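Local coordinates for protein Afp2 (Serratia entomophila, PDB 6RBN) that probably builds the contractile sheath around the inner tube of the anti-feeding prophage, a phage-tail-like injection system, at residues F32-D35 / N40-N43; A53-E58 / A66-L71; F75-G80 / A177-T182. One frame throughout, in Å; residues are numbered along the deposited sequence.

Contact 1. Residues F32-D35 / N40-N43; sequences FAYD and NTIN
Tyr-34 turns one face of its ring to Thr-41, and nearly all the touching here passes between these two side chains. The van der Waals part comes first. Thr-41 lays its methyl, CG2, over that face, 4.2 Å from Tyr-34 CE2 and just as far from CD2, while its hydroxyl approaches the same side of the ring, with OG1 3.8 Å from Tyr-34 CE2. With chi1 at 64°, CG of Tyr-34 sits between its own backbone N and carbonyl carbon, and the ring is thereby carried out toward the loop. Beside the methyl, Phe-67 of helix 66-75 touches both Thr-41 and Tyr-34.

The fold explains why strand and loop meet. Strand 30-34 is an inner strand of the mixed sheet of an alpha/beta domain, and Tyr-34 stands at its C-terminal end, where the chain leaves the sheet and soon returns as strand 46-49, outermost of the sheet within this chain. Residues 40-43 belong to that connection.

Polar contacts between the two segments amount to little: Tyr-34 OH comes no nearer than 4.1 Å to Ile-42 O, too long for a hydrogen bond. The strand's regular bonds are backbone ones to its neighbours in the sheet: Phe-32 with Tyr-83 and Tyr-34 with Val-85 along one neighbouring strand, Ala-33 with Val-104 along the other.

Contact 2. Residues A53-E58 / A66-L71; sequences AEFTVE and AFYTSL
Phe-55 reaches across from helix 52-58 and puts its ring against Tyr-68 and Leu-71 of helix 66-75, bringing together two consecutive helices, joined by a short loop, that pack beside the mixed sheet. The tight part is the outer end of that ring. Its CG is anti to the backbone N (chi1 176°), which extends the side chain straight toward the other helix. There CE2 of Phe-55 comes 3.5 Å from CE1 of Tyr-68, with the ring planes only 30° apart. The centroids are nevertheless 5.5 Å apart, so the two rings are slid past each other and barely overlap.

Leu-71 holds Phe-55 in a different way. Its CB lies over one face, 4.2 Å from the ring centroid of Phe-55, a CH-pi contact displaced toward the rim, and its CD1 reaches CE1 of Phe-55. Phe-49, Trp-52 and Tyr-59 also meet the Phe-55 ring, making it the middle of an aromatic cluster, while Leu-71 continues inward onto Cys-82 and Leu-84 of the sheet.

Most of segment 53-58 apart from Phe-55 belongs to the loose side. CG2 of Thr-56 stops 5.3 Å from OH of Tyr-68, and Ala-53, Val-57 and Glu-58 lie on the exposed part of the helix. On helix 66-75, mostly buried here, even a hydroxyl is by contrast paired within its own turns: Ser-70 OG donates to Ala-66 O at 2.7 Å, meeting the carbonyl almost end-on at 171°.

Contact 3. Residues F75-G80 / A177-T182; sequences FMHGGG and AAASIT
Ala-179 and Thr-182, one helical turn apart, are the two residues of 177-182 that press on segment 75-80. The helical segment starts a little before them at Ala-177, whose carbonyl O takes two donors from the same face of its plane: Ile-181 N, the regular helix bond, and Ser-180 OG at 2.9 Å. Ala-178 turns to the sheet, its methyl on Val-104 and Leu-129.

Ala-179 makes the first contact with the loop that follows helix 66-75. Its CB lies 3.9 Å from ND1 of His-77 and slightly farther from CG, obliquely to the ring. Both imidazole nitrogens are already engaged, ND1 with Leu-73 O and NE2 with Asn-200 N, so the ring is fixed from two ends; a carbonyl at ND1 and an amide N-H at NE2 are consistent with the proton on ND1. Ser-180 points away from the loop, and Ile-181 packs on Leu-102 and Leu-129.

Thr-182 closes the contact with its methyl. CG2 extends anti to the backbone N and stops 3.7 Å from His-77 O and 3.9 Å from Gly-79 N, lying against bare peptide where Gly-78 and Gly-79 have no side chains. Its other branch, OG1, turns back along the helix to Ala-178 O at 3.1 Å, in the carbonyl plane. Gly-78 and Gly-79 both have positive phi, and through them the chain turns from helix 66-75 into strand 82-86: a glycine-rich helix-to-strand connection packed against helix 173-187 of an alpha/beta domain.

All three contacts gather round helix 66-75 and the sheet strands it packs on. Contacts 1 and 2 touch directly, through Thr-41 on Phe-67 and Phe-32 on Leu-71, while contact 3 takes up the chain at the end of that helix and meets contact 2 where Phe-75 touches Phe-55. Contacts 2 and 3 are buried; contact 1 is only partly so, its loop side lying nearer solvent. Contact 3 is the most central, its centre about 10 Å from the centre of the chain, against about 20 Å for contact 1 and 19 Å for contact 2. Their chemistry differs accordingly: a tyrosine face on threonine, an aromatic cluster, and small side chains against glycine backbone and a pinned histidine.

Contact 1. Residues F32-D35 / N40-N43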
loop_
_atom_site.group_PDB
_atom_site.type_symbol
_atom_site.label_atom_id
_atom_site.label_comp_id
_atom_site.label_asym_id
_atom_site.label_seq_id
_atom_site.Cartn_x
_atom_site.Cartn_y
_atom_site.Cartn_z
ATOM N N PHE C 32 -91.883 0.462 21.743
ATOM C CA PHE C 32 -93.284 0.135 21.976
ATOM C C PHE C 32 -94.105 1.413 21.887
ATOM O O PHE C 32 -94.015 2.278 22.762
ATOM C CB PHE C 32 -93.464 -0.541 23.329
ATOM C CG PHE C 32 -92.906 -1.925 23.388
ATOM C CD1 PHE C 32 -93.644 -3.000 22.931
ATOM C CD2 PHE C 32 -91.640 -2.152 23.887
ATOM C CE1 PHE C 32 -93.131 -4.276 22.985
ATOM C CE2 PHE C 32 -91.126 -3.426 23.946
ATOM C CZ PHE C 32 -91.870 -4.488 23.490
ATOM N N ALA C 33 -94.902 1.533 20.833
ATOM C CA ALA C 33 -95.731 2.709 20.627
ATOM C C ALA C 33 -97.042 2.562 21.384
ATOM O O ALA C 33 -97.710 1.529 21.283
ATOM C CB ALA C 33 -96.002 2.921 19.138
ATOM N N TYR C 34 -97.403 3.588 22.146
ATOM C CA TYR C 34 -98.698 3.643 22.803
ATOM C C TYR C 34 -99.511 4.809 22.258
ATOM O O TYR C 34 -98.985 5.715 21.609
ATOM C CB TYR C 34 -98.554 3.745 24.328
ATOM C CG TYR C 34 -97.885 4.995 24.856
ATOM C CD1 TYR C 34 -96.508 5.059 25.000
ATOM C CD2 TYR C 34 -98.637 6.089 25.265
ATOM C CE1 TYR C 34 -95.895 6.191 25.500
ATOM C CE2 TYR C 34 -98.034 7.223 25.765
ATOM C CZ TYR C 34 -96.665 7.268 25.882
ATOM O OH TYR C 34 -96.061 8.399 26.381
ATOM N N ASP C 35 -100.809 4.774 22.536
ATOM C CA ASP C 35 -101.738 5.741 21.976
ATOM C C ASP C 35 -101.617 7.078 22.698
ATOM O O ASP C 35 -101.361 7.139 23.902
ATOM C CB ASP C 35 -103.170 5.214 22.077
ATOM C CG ASP C 35 -104.150 5.975 21.195
ATOM O OD1 ASP C 35 -103.736 6.911 20.482
ATOM O OD2 ASP C 35 -105.348 5.631 21.214
ATOM N N ASN C 40 -103.352 6.636 31.647
ATOM C CA ASN C 40 -102.579 6.115 32.771
ATOM C C ASN C 40 -101.101 5.937 32.437
ATOM O O ASN C 40 -100.476 4.967 32.865
ATOM C CB ASN C 40 -103.190 4.809 33.282
ATOM C CG ASN C 40 -103.361 3.762 32.197
ATOM O OD1 ASN C 40 -102.953 3.949 31.053
ATOM N ND2 ASN C 40 -103.979 2.645 32.557
ATOM N N THR C 41 -100.528 6.868 31.683
ATOM C CA THR C 41 -99.096 6.891 31.435
ATOM C C THR C 41 -98.478 8.154 32.019
ATOM O O THR C 41 -99.158 9.164 32.222
ATOM C CB THR C 41 -98.775 6.821 29.939
ATOM O OG1 THR C 41 -99.391 7.923 29.260
ATOM C CG2 THR C 41 -99.262 5.521 29.347
ATOM N N ILE C 42 -97.182 8.070 32.305
ATOM C CA ILE C 42 -96.403 9.249 32.649
ATOM C C ILE C 42 -96.330 10.152 31.423
ATOM O O ILE C 42 -96.167 9.680 30.292
ATOM C CB ILE C 42 -95.009 8.832 33.163
ATOM C CG1 ILE C 42 -95.110 8.095 34.506
ATOM C CG2 ILE C 42 -94.069 10.016 33.339
ATOM C CD1 ILE C 42 -95.100 6.587 34.426
ATOM N N ASN C 43 -96.470 11.468 31.637
ATOM C CA ASN C 43 -96.541 12.456 30.564
ATOM C C ASN C 43 -95.206 12.653 29.829
ATOM O O ASN C 43 -95.137 13.482 28.915
ATOM C CB ASN C 43 -97.034 13.786 31.147
ATOM C CG ASN C 43 -97.700 14.684 30.112
ATOM O OD1 ASN C 43 -97.858 14.312 28.951
ATOM N ND2 ASN C 43 -98.093 15.878 30.537
#

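Contact 2. Residues A53-E58 / A66-L71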
loop_
_atom_site.group_PDB
_atom_site.type_symbol
_atom_site.label_atom_id
_atom_site.label_comp_id
_atom_site.label_asym_id
_atom_site.label_seq_id
_atom_site.Cartn_x
_atom_site.Cartn_y
_atom_site.Cartn_z
ATOM N N ALA C 53 -87.266 -4.498 36.727
ATOM C CA ALA C 53 -87.240 -3.780 37.995
ATOM C C ALA C 53 -87.457 -2.285 37.793
ATOM O O ALA C 53 -88.146 -1.644 38.593
ATOM C CB ALA C 53 -85.922 -4.041 38.718
ATOM N N GLU C 54 -86.887 -1.714 36.729
ATOM C CA GLU C 54 -87.099 -0.298 36.453
ATOM C C GLU C 54 -88.498 -0.026 35.925
ATOM O O GLU C 54 -88.998 1.096 36.053
ATOM C CB GLU C 54 -86.066 0.215 35.454
ATOM C CG GLU C 54 -84.658 0.281 35.989
ATOM C CD GLU C 54 -83.682 0.806 34.960
ATOM O OE1 GLU C 54 -84.102 1.033 33.807
ATOM O OE2 GLU C 54 -82.495 0.990 35.303
ATOM N N PHE C 55 -89.137 -1.024 35.321
ATOM C CA PHE C 55 -90.468 -0.809 34.770
ATOM C C PHE C 55 -91.532 -0.794 35.858
ATOM O O PHE C 55 -92.504 -0.037 35.765
ATOM C CB PHE C 55 -90.772 -1.876 33.721
ATOM C CG PHE C 55 -92.152 -1.790 33.158
ATOM C CD1 PHE C 55 -92.528 -0.718 32.379
ATOM C CD2 PHE C 55 -93.066 -2.801 33.384
ATOM C CE1 PHE C 55 -93.801 -0.638 31.864
ATOM C CE2 PHE C 55 -94.337 -2.733 32.858
ATOM C CZ PHE C 55 -94.704 -1.649 32.097
ATOM N N THR C 56 -91.361 -1.601 36.903
ATOM C CA THR C 56 -92.322 -1.628 37.997
ATOM C C THR C 56 -92.131 -0.491 38.990
ATOM O O THR C 56 -92.939 -0.360 39.912
ATOM C CB THR C 56 -92.249 -2.960 38.736
ATOM O OG1 THR C 56 -90.930 -3.145 39.264
ATOM C CG2 THR C 56 -92.580 -4.098 37.800
ATOM N N VAL C 57 -91.080 0.316 38.847
ATOM C CA VAL C 57 -90.985 1.533 39.646
ATOM C C VAL C 57 -91.920 2.597 39.089
ATOM O O VAL C 57 -92.648 3.260 39.837
ATOM C CB VAL C 57 -89.525 2.017 39.707
ATOM C CG1 VAL C 57 -89.429 3.375 40.375
ATOM C CG2 VAL C 57 -88.681 1.020 40.468
ATOM N N GLU C 58 -91.948 2.751 37.766
ATOM C CA GLU C 58 -92.796 3.759 37.146
ATOM C C GLU C 58 -94.236 3.298 36.984
ATOM O O GLU C 58 -95.127 4.141 36.834
ATOM C CB GLU C 58 -92.227 4.153 35.783
ATOM C CG GLU C 58 -90.863 4.819 35.855
ATOM C CD GLU C 58 -90.902 6.178 36.526
ATOM O OE1 GLU C 58 -91.920 6.891 36.383
ATOM O OE2 GLU C 58 -89.915 6.534 37.204
ATOM N N ALA C 66 -102.857 -1.805 26.731
ATOM C CA ALA C 66 -102.080 -2.535 25.736
ATOM C C ALA C 66 -100.580 -2.300 25.842
ATOM O O ALA C 66 -99.808 -3.131 25.355
ATOM C CB ALA C 66 -102.557 -2.167 24.333
ATOM N N PHE C 67 -100.142 -1.200 26.455
ATOM C CA PHE C 67 -98.705 -1.004 26.608
ATOM C C PHE C 67 -98.154 -1.829 27.759
ATOM O O PHE C 67 -96.982 -2.219 27.729
ATOM C CB PHE C 67 -98.374 0.483 26.805
ATOM C CG PHE C 67 -98.787 1.043 28.144
ATOM C CD1 PHE C 67 -100.079 1.492 28.353
ATOM C CD2 PHE C 67 -97.865 1.170 29.175
ATOM C CE1 PHE C 67 -100.454 2.012 29.575
ATOM C CE2 PHE C 67 -98.235 1.684 30.396
ATOM C CZ PHE C 67 -99.531 2.109 30.596
ATOM N N TYR C 68 -98.970 -2.098 28.778
ATOM C CA TYR C 68 -98.489 -2.839 29.935
ATOM C C TYR C 68 -98.344 -4.320 29.623
ATOM O O TYR C 68 -97.363 -4.949 30.030
ATOM C CB TYR C 68 -99.433 -2.644 31.122
ATOM C CG TYR C 68 -98.927 -3.262 32.405
ATOM C CD1 TYR C 68 -97.975 -2.612 33.175
ATOM C CD2 TYR C 68 -99.383 -4.500 32.836
ATOM C CE1 TYR C 68 -97.505 -3.167 34.343
ATOM C CE2 TYR C 68 -98.912 -5.067 33.998
ATOM C CZ TYR C 68 -97.973 -4.395 34.749
ATOM O OH TYR C 68 -97.502 -4.951 35.913
ATOM N N THR C 69 -99.316 -4.894 28.914
ATOM C CA THR C 69 -99.251 -6.308 28.573
ATOM C C THR C 69 -98.215 -6.588 27.499
ATOM O O THR C 69 -97.760 -7.729 27.381
ATOM C CB THR C 69 -100.617 -6.801 28.115
ATOM O OG1 THR C 69 -101.001 -6.100 26.930
ATOM C CG2 THR C 69 -101.643 -6.540 29.185
ATOM N N SER C 70 -97.836 -5.581 26.715
ATOM C CA SER C 70 -96.763 -5.763 25.749
ATOM C C SER C 70 -95.411 -5.832 26.439
ATOM O O SER C 70 -94.563 -6.655 26.081
ATOM C CB SER C 70 -96.785 -4.634 24.727
ATOM O OG SER C 70 -97.985 -4.657 23.982
ATOM N N LEU C 71 -95.197 -4.978 27.434
ATOM C CA LEU C 71 -93.927 -4.949 28.143
ATOM C C LEU C 71 -93.795 -6.076 29.151
ATOM O O LEU C 71 -92.692 -6.592 29.341
ATOM C CB LEU C 71 -93.761 -3.601 28.829
ATOM C CG LEU C 71 -93.450 -2.535 27.793
ATOM C CD1 LEU C 71 -93.590 -1.184 28.373
ATOM C CD2 LEU C 71 -92.037 -2.744 27.382
#

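Contact 3. Residues F75-G80 / A177-T182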
loop_
_atom_site.group_PDB
_atom_site.type_symbol
_atom_site.label_atom_id
_atom_site.label_comp_id
_atom_site.label_asym_id
_atom_site.label_seq_id
_atom_site.Cartn_x
_atom_site.Cartn_y
_atom_site.Cartn_z
ATOM N N PHE C 75 -90.498 -8.558 28.969
ATOM C CA PHE C 75 -89.446 -8.788 29.947
ATOM C C PHE C 75 -89.435 -10.200 30.507
ATOM O O PHE C 75 -88.433 -10.601 31.104
ATOM C CB PHE C 75 -89.553 -7.796 31.105
ATOM C CG PHE C 75 -89.176 -6.395 30.738
ATOM C CD1 PHE C 75 -87.854 -6.065 30.504
ATOM C CD2 PHE C 75 -90.127 -5.396 30.683
ATOM C CE1 PHE C 75 -87.499 -4.779 30.176
ATOM C CE2 PHE C 75 -89.776 -4.108 30.359
ATOM C CZ PHE C 75 -88.461 -3.799 30.112
ATOM N N MET C 76 -90.506 -10.966 30.333
ATOM C CA MET C 76 -90.529 -12.331 30.835
ATOM C C MET C 76 -89.927 -13.330 29.859
ATOM O O MET C 76 -89.976 -14.534 30.122
ATOM C CB MET C 76 -91.956 -12.747 31.195
ATOM C CG MET C 76 -92.900 -12.869 30.033
ATOM S SD MET C 76 -94.548 -13.358 30.568
ATOM C CE MET C 76 -94.255 -15.064 31.025
ATOM N N HIS C 77 -89.363 -12.867 28.749
ATOM C CA HIS C 77 -88.645 -13.706 27.800
ATOM C C HIS C 77 -87.239 -13.174 27.586
ATOM O O HIS C 77 -86.740 -13.114 26.462
ATOM C CB HIS C 77 -89.395 -13.792 26.477
ATOM C CG HIS C 77 -90.738 -14.430 26.601
ATOM N ND1 HIS C 77 -91.878 -13.705 26.869
ATOM C CD2 HIS C 77 -91.121 -15.723 26.526
ATOM C CE1 HIS C 77 -92.909 -14.528 26.943
ATOM N NE2 HIS C 77 -92.475 -15.757 26.741
ATOM N N GLY C 78 -86.586 -12.796 28.661
ATOM C CA GLY C 78 -85.350 -12.023 28.561
ATOM C C GLY C 78 -85.647 -10.536 28.375
ATOM O O GLY C 78 -86.201 -9.906 29.261
ATOM N N GLY C 79 -85.282 -10.003 27.218
ATOM C CA GLY C 79 -85.611 -8.633 26.898
ATOM C C GLY C 79 -84.657 -7.640 27.520
ATOM O O GLY C 79 -84.412 -7.675 28.727
ATOM N N GLY C 80 -84.132 -6.729 26.714
ATOM C CA GLY C 80 -83.182 -5.761 27.217
ATOM C C GLY C 80 -83.799 -4.395 27.371
ATOM O O GLY C 80 -84.930 -4.276 27.845
ATOM N N ALA C 177 -95.010 -11.434 18.669
ATOM C CA ALA C 177 -93.964 -11.564 17.666
ATOM C C ALA C 177 -92.647 -10.976 18.147
ATOM O O ALA C 177 -91.583 -11.490 17.793
ATOM C CB ALA C 177 -94.394 -10.888 16.373
ATOM N N ALA C 178 -92.692 -9.913 18.949
ATOM C CA ALA C 178 -91.468 -9.285 19.427
ATOM C C ALA C 178 -90.759 -10.116 20.481
ATOM O O ALA C 178 -89.546 -9.972 20.650
ATOM C CB ALA C 178 -91.767 -7.896 19.983
ATOM N N ALA C 179 -91.480 -10.981 21.193
ATOM C CA ALA C 179 -90.864 -11.851 22.181
ATOM C C ALA C 179 -90.316 -13.133 21.584
ATOM O O ALA C 179 -89.445 -13.759 22.195
ATOM C CB ALA C 179 -91.866 -12.203 23.278
ATOM N N SER C 180 -90.807 -13.548 20.420
ATOM C CA SER C 180 -90.182 -14.654 19.713
ATOM C C SER C 180 -88.954 -14.212 18.935
ATOM O O SER C 180 -88.108 -15.050 18.613
ATOM C CB SER C 180 -91.181 -15.317 18.769
ATOM O OG SER C 180 -91.552 -14.439 17.729
ATOM N N ILE C 181 -88.844 -12.920 18.623
ATOM C CA ILE C 181 -87.643 -12.395 17.977
ATOM C C ILE C 181 -86.475 -12.374 18.957
ATOM O O ILE C 181 -85.330 -12.659 18.581
ATOM C CB ILE C 181 -87.946 -11.007 17.376
ATOM C CG1 ILE C 181 -88.813 -11.152 16.128
ATOM C CG2 ILE C 181 -86.703 -10.225 17.024
ATOM C CD1 ILE C 181 -89.323 -9.843 15.595
ATOM N N THR C 182 -86.750 -12.089 20.231
ATOM C CA THR C 182 -85.701 -12.030 21.246
ATOM C C THR C 182 -85.070 -13.395 21.482
ATOM O O THR C 182 -83.841 -13.526 21.520
ATOM C CB THR C 182 -86.276 -11.499 22.554
ATOM O OG1 THR C 182 -86.901 -10.246 22.306
ATOM C CG2 THR C 182 -85.179 -11.299 23.577
#